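Local structure of particle-associated glycoside hydrolase (Acinetobacter phage Fri1, 6C72) at residues 246-250 / 275-279; 308-313 / 339-343. The protein probably degrades the capsular polysaccharide of Acinetobacter baumannii as a trimeric tailspike depolymerase, opening the way for the phage to enter its host. All coordinates share one frame; numbering follows the deposited sequence.

Interaction 1: 246-250 / 275-279. With ZN (zinc ion), chain H.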
loop_
_atom_site.group_PDB
_atom_site.type_symbol
_atom_site.label_atom_id
_atom_site.label_comp_id
_atom_site.label_asym_id
_atom_site.label_seq_id
_atom_site.Cartn_x
_atom_site.Cartn_y
_atom_site.Cartn_z
ATOM N N ILE A 246 14.565 19.409 -2.772
ATOM C CA ILE A 246 13.297 19.765 -2.151
ATOM C C ILE A 246 13.559 20.194 -0.716
ATOM O O ILE A 246 13.916 19.368 0.139
ATOM C CB ILE A 246 12.302 18.609 -2.205
ATOM C CG1 ILE A 246 12.215 18.064 -3.649
ATOM C CG2 ILE A 246 10.969 19.073 -1.653
ATOM C CD1 ILE A 246 11.118 17.046 -3.868
ATOM N N ARG A 247 13.321 21.469 -0.428
ATOM C CA ARG A 247 13.517 21.972 0.927
ATOM C C ARG A 247 12.498 23.070 1.186
ATOM O O ARG A 247 12.626 24.171 0.648
ATOM C CB ARG A 247 14.943 22.487 1.106
ATOM C CG ARG A 247 15.247 22.877 2.524
ATOM C CD ARG A 247 16.582 23.547 2.703
ATOM N NE ARG A 247 16.839 23.650 4.123
ATOM C CZ ARG A 247 17.717 24.475 4.682
ATOM N NH1 ARG A 247 18.435 25.294 3.922
ATOM N NH2 ARG A 247 17.864 24.483 6.008
ATOM N N GLY A 248 11.501 22.782 2.020
ATOM C CA GLY A 248 10.526 23.783 2.398
ATOM C C GLY A 248 11.042 24.684 3.513
ATOM O O GLY A 248 12.221 24.678 3.875
ATOM N N LYS A 249 10.119 25.465 4.073
ATOM C CA LYS A 249 10.435 26.355 5.178
ATOM C C LYS A 249 9.462 26.129 6.326
ATOM O O LYS A 249 8.379 25.558 6.152
ATOM C CB LYS A 249 10.399 27.829 4.749
ATOM C CG LYS A 249 11.404 28.176 3.688
ATOM C CD LYS A 249 11.357 29.665 3.351
ATOM C CE LYS A 249 12.310 30.007 2.212
ATOM N NZ LYS A 249 12.309 31.460 1.930
ATOM N N ASP A 250 9.871 26.579 7.512
ATOM C CA ASP A 250 9.017 26.449 8.680
ATOM C C ASP A 250 7.691 27.160 8.445
ATOM O O ASP A 250 7.646 28.264 7.901
ATOM C CB ASP A 250 9.694 27.036 9.914
ATOM C CG ASP A 250 10.869 26.204 10.396
ATOM O OD1 ASP A 250 11.112 25.127 9.804
ATOM O OD2 ASP A 250 11.524 26.612 11.390
ATOM N N VAL A 275 15.361 17.268 1.470
ATOM C CA VAL A 275 15.966 17.934 2.612
ATOM C C VAL A 275 14.933 18.344 3.656
ATOM O O VAL A 275 15.177 18.208 4.861
ATOM C CB VAL A 275 16.781 19.156 2.145
ATOM C CG1 VAL A 275 17.386 19.888 3.310
ATOM C CG2 VAL A 275 17.852 18.711 1.153
ATOM N N TYR A 276 13.757 18.805 3.223
ATOM C CA TYR A 276 12.728 19.261 4.160
ATOM C C TYR A 276 11.396 19.186 3.412
ATOM O O TYR A 276 11.072 20.093 2.640
ATOM C CB TYR A 276 13.034 20.669 4.647
ATOM C CG TYR A 276 12.159 21.253 5.754
ATOM C CD1 TYR A 276 11.095 20.549 6.309
ATOM C CD2 TYR A 276 12.412 22.540 6.228
ATOM C CE1 TYR A 276 10.315 21.111 7.302
ATOM C CE2 TYR A 276 11.640 23.116 7.212
ATOM C CZ TYR A 276 10.595 22.410 7.751
ATOM O OH TYR A 276 9.841 23.007 8.748
ATOM N N CYS A 277 10.651 18.097 3.626
ATOM C CA CYS A 277 9.421 17.834 2.885
ATOM C C CYS A 277 8.799 16.560 3.435
ATOM O O CYS A 277 9.446 15.786 4.144
ATOM C CB CYS A 277 9.674 17.692 1.381
ATOM S SG CYS A 277 10.943 16.446 0.944
ATOM N N HIS A 278 7.532 16.343 3.095
ATOM C CA HIS A 278 6.910 15.069 3.419
ATOM C C HIS A 278 5.904 14.701 2.335
ATOM O O HIS A 278 5.503 15.534 1.519
ATOM C CB HIS A 278 6.271 15.059 4.832
ATOM C CG HIS A 278 5.085 15.963 4.998
ATOM N ND1 HIS A 278 3.787 15.524 4.850
ATOM C CD2 HIS A 278 4.997 17.267 5.353
ATOM C CE1 HIS A 278 2.953 16.522 5.076
ATOM N NE2 HIS A 278 3.661 17.590 5.387
ATOM N N ASP A 279 5.560 13.410 2.308
ATOM C CA ASP A 279 4.596 12.820 1.379
ATOM C C ASP A 279 5.013 13.063 -0.076
ATOM O O ASP A 279 4.375 13.786 -0.836
ATOM C CB ASP A 279 3.183 13.325 1.673
ATOM C CG ASP A 279 2.569 12.641 2.893
ATOM O OD1 ASP A 279 2.758 13.107 4.046
ATOM O OD2 ASP A 279 1.904 11.606 2.689
HETATM ZN ZN ZN H . 2.899 19.448 5.770
HETATM O O HOH W 1 4.636 20.602 5.944
HETATM O O HOH W 2 2.184 18.974 7.865
HETATM O O HOH W 3 2.100 21.407 6.677
HETATM O O HOH W 4 1.015 19.534 4.485
#
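Ile246 meets 275-279 with both its carbonyl and its side chain. Its O accepts two backbone N-H groups, from Val275 N at 2.9 Å and from Tyr276 N at 3.1 Å. Two donors on one oxygen fix the chain just where it turns a corner at Tyr276. The CG2 branch of Ile246 lies 3.6 Å from Cys277 CB and also touches SG. Arg247 pairs with Tyr276 in a parallel bridge, and both side chains leave on the same face. The Arg247 chain is extended, and its aliphatic part passes obliquely over Val275 CG1 and against Tyr276 CB. Its guanidinium goes on to a salt bridge with Asp310. This is the lateral bonding of successive coils in a right-handed parallel beta-helix, the fold common among phage tailspikes. Gly248 N donates to Tyr276 O at 2.8 Å. Gly248 O lies near Tyr276 CD2 and is bonded by Arg167 of a second subunit. At Lys249 the backbone runs beside the Tyr276 ring, while NZ forms a salt bridge with Glu194. Asp250 OD1 then takes the hydroxyl of Tyr276 at 2.7 Å. The ring reaches it because CG stands opposite the backbone N (chi1 -173°). The carboxylate is turned 76° from the ring, and the same OD1 is bonded by Thr309. Beyond the bridge, His278 NE2 binds zinc at 2.0 Å, together with four waters. Its ND1 donates in the ring plane to Asp279 OD1, 2.7 Å away.

Interaction 2: 308-313 / 339-343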
loop_
_atom_site.group_PDB
_atom_site.type_symbol
_atom_site.label_atom_id
_atom_site.label_comp_id
_atom_site.label_asym_id
_atom_site.label_seq_id
_atom_site.Cartn_x
_atom_site.Cartn_y
_atom_site.Cartn_z
ATOM N N THR A 308 19.054 22.109 12.065
ATOM C CA THR A 308 17.968 22.918 11.527
ATOM C C THR A 308 16.653 22.218 11.820
ATOM O O THR A 308 16.618 21.113 12.370
ATOM C CB THR A 308 18.084 23.148 10.013
ATOM O OG1 THR A 308 17.770 21.932 9.327
ATOM C CG2 THR A 308 19.474 23.602 9.637
ATOM N N THR A 309 15.567 22.866 11.425
ATOM C CA THR A 309 14.238 22.281 11.495
ATOM C C THR A 309 13.928 21.390 10.306
ATOM O O THR A 309 12.776 20.963 10.173
ATOM C CB THR A 309 13.179 23.374 11.577
ATOM O OG1 THR A 309 13.348 24.263 10.459
ATOM C CG2 THR A 309 13.269 24.126 12.915
ATOM N N ASP A 310 14.905 21.128 9.436
ATOM C CA ASP A 310 14.691 20.218 8.318
ATOM C C ASP A 310 14.183 18.859 8.799
ATOM O O ASP A 310 14.680 18.298 9.781
ATOM C CB ASP A 310 15.987 20.004 7.542
ATOM C CG ASP A 310 16.412 21.204 6.739
ATOM O OD1 ASP A 310 15.637 22.177 6.601
ATOM O OD2 ASP A 310 17.561 21.165 6.256
ATOM N N THR A 311 13.200 18.322 8.083
ATOM C CA THR A 311 12.736 16.978 8.361
ATOM C C THR A 311 12.149 16.404 7.079
ATOM O O THR A 311 11.593 17.145 6.260
ATOM C CB THR A 311 11.710 16.956 9.511
ATOM O OG1 THR A 311 11.396 15.594 9.832
ATOM C CG2 THR A 311 10.430 17.683 9.133
ATOM N N VAL A 312 12.328 15.094 6.884
ATOM C CA VAL A 312 11.801 14.390 5.719
ATOM C C VAL A 312 11.137 13.108 6.177
ATOM O O VAL A 312 11.727 12.340 6.939
ATOM C CB VAL A 312 12.882 14.068 4.673
ATOM C CG1 VAL A 312 12.255 13.259 3.548
ATOM C CG2 VAL A 312 13.464 15.353 4.126
ATOM N N TYR A 313 9.914 12.877 5.715
ATOM C CA TYR A 313 9.209 11.665 6.087
ATOM C C TYR A 313 8.107 11.417 5.068
ATOM O O TYR A 313 7.741 12.311 4.308
ATOM C CB TYR A 313 8.657 11.750 7.523
ATOM C CG TYR A 313 7.822 12.972 7.826
ATOM C CD1 TYR A 313 8.420 14.191 8.137
ATOM C CD2 TYR A 313 6.429 12.908 7.810
ATOM C CE1 TYR A 313 7.665 15.306 8.412
ATOM C CE2 TYR A 313 5.663 14.027 8.089
ATOM C CZ TYR A 313 6.289 15.225 8.387
ATOM O OH TYR A 313 5.534 16.353 8.660
ATOM N N GLN A 339 15.309 12.752 10.904
ATOM C CA GLN A 339 15.663 13.864 11.787
ATOM C C GLN A 339 14.407 14.630 12.162
ATOM O O GLN A 339 13.766 15.219 11.284
ATOM C CB GLN A 339 16.660 14.811 11.123
ATOM C CG GLN A 339 16.907 16.103 11.913
ATOM C CD GLN A 339 17.895 17.030 11.207
ATOM O OE1 GLN A 339 19.053 16.667 10.981
ATOM N NE2 GLN A 339 17.436 18.225 10.853
ATOM N N ASN A 340 14.067 14.631 13.455
ATOM C CA ASN A 340 12.980 15.457 13.976
ATOM C C ASN A 340 11.649 15.171 13.278
ATOM O O ASN A 340 10.821 16.072 13.107
ATOM C CB ASN A 340 13.324 16.957 13.884
ATOM C CG ASN A 340 14.589 17.338 14.687
ATOM O OD1 ASN A 340 14.878 16.762 15.737
ATOM N ND2 ASN A 340 15.314 18.330 14.207
ATOM N N THR A 341 11.441 13.937 12.830
ATOM C CA THR A 341 10.174 13.598 12.197
ATOM C C THR A 341 9.087 13.470 13.259
ATOM O O THR A 341 9.371 13.113 14.408
ATOM C CB THR A 341 10.275 12.299 11.389
ATOM O OG1 THR A 341 10.469 11.175 12.267
ATOM C CG2 THR A 341 11.419 12.388 10.362
ATOM N N PRO A 342 7.834 13.763 12.900
ATOM C CA PRO A 342 6.765 13.777 13.916
ATOM C C PRO A 342 6.546 12.442 14.610
ATOM O O PRO A 342 6.209 12.427 15.804
ATOM C CB PRO A 342 5.527 14.198 13.119
ATOM C CG PRO A 342 5.865 13.855 11.668
ATOM C CD PRO A 342 7.337 14.092 11.555
ATOM N N THR A 343 6.711 11.319 13.919
ATOM C CA THR A 343 6.496 10.029 14.563
ATOM C C THR A 343 7.781 9.304 14.922
ATOM O O THR A 343 7.722 8.294 15.629
ATOM C CB THR A 343 5.645 9.105 13.685
ATOM O OG1 THR A 343 6.437 8.639 12.584
ATOM C CG2 THR A 343 4.388 9.818 13.192
HETATM O O HOH W 5 13.935 12.914 8.306
#
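Thr311 OG1 donates to Gln339 O over 2.8 Å, the shortest polar bond between 308-313 and 339-343. The hydroxyl is tilted 26° from the carbonyl plane. It points there because OG1 is anti to the Thr311 backbone N (chi1 -174°). The contact lies between neighbouring coils of the parallel beta-helix, where the loop after strand 333-336 runs past the start of strand 312-318. No beta bridge forms here, so side chains and a water join the two backbones. Water 5 accepts from Val312 N at 3.1 Å and from Gln339 N at 2.9 Å. The extended Gln339 side chain carries NE2 to Asp310 O, a weak and bent bond of 3.0 Å. Asn305 O is a further acceptor for this NE2. Within 308-313, Thr308 OG1 accepts from Asp310 N and closes an ST turn. Asp310 OD2 is itself bonded by Asn305. The Thr341 methyl CG2 touches both Thr311 OG1, at 3.2 Å, and Val312 O, and the Thr341 hydroxyl bonds to Glu338. Pro342 O is held by Thr402 of a second subunit. Pro342 makes a CH-pi contact with the Tyr313 ring: CD sits over one face, 3.5 Å from the ring centroid and 15° off its normal.

How the interactions relate
Interactions 1 and 2 follow each other along the beta-helix, with centres about 9 Å apart. Strands 277-278 and 312-318 are neighbours, and Cys277 N probably bonds to Thr311 O at 3.0 Å. Interaction 1 is the more buried and is built mainly on direct backbone bonds. Interaction 2 is partly buried and joins loop to strand start through a threonine hydroxyl, a glutamine amide, a water and a proline on a ring. Polar side chains of 246-250 reach 308-313, and Asp310 also touches Val275 and Tyr276. The rings of His278 and Tyr313 stack, which connects the zinc side of interaction 1 to the Pro342 packing. Both contacts touch the second subunit.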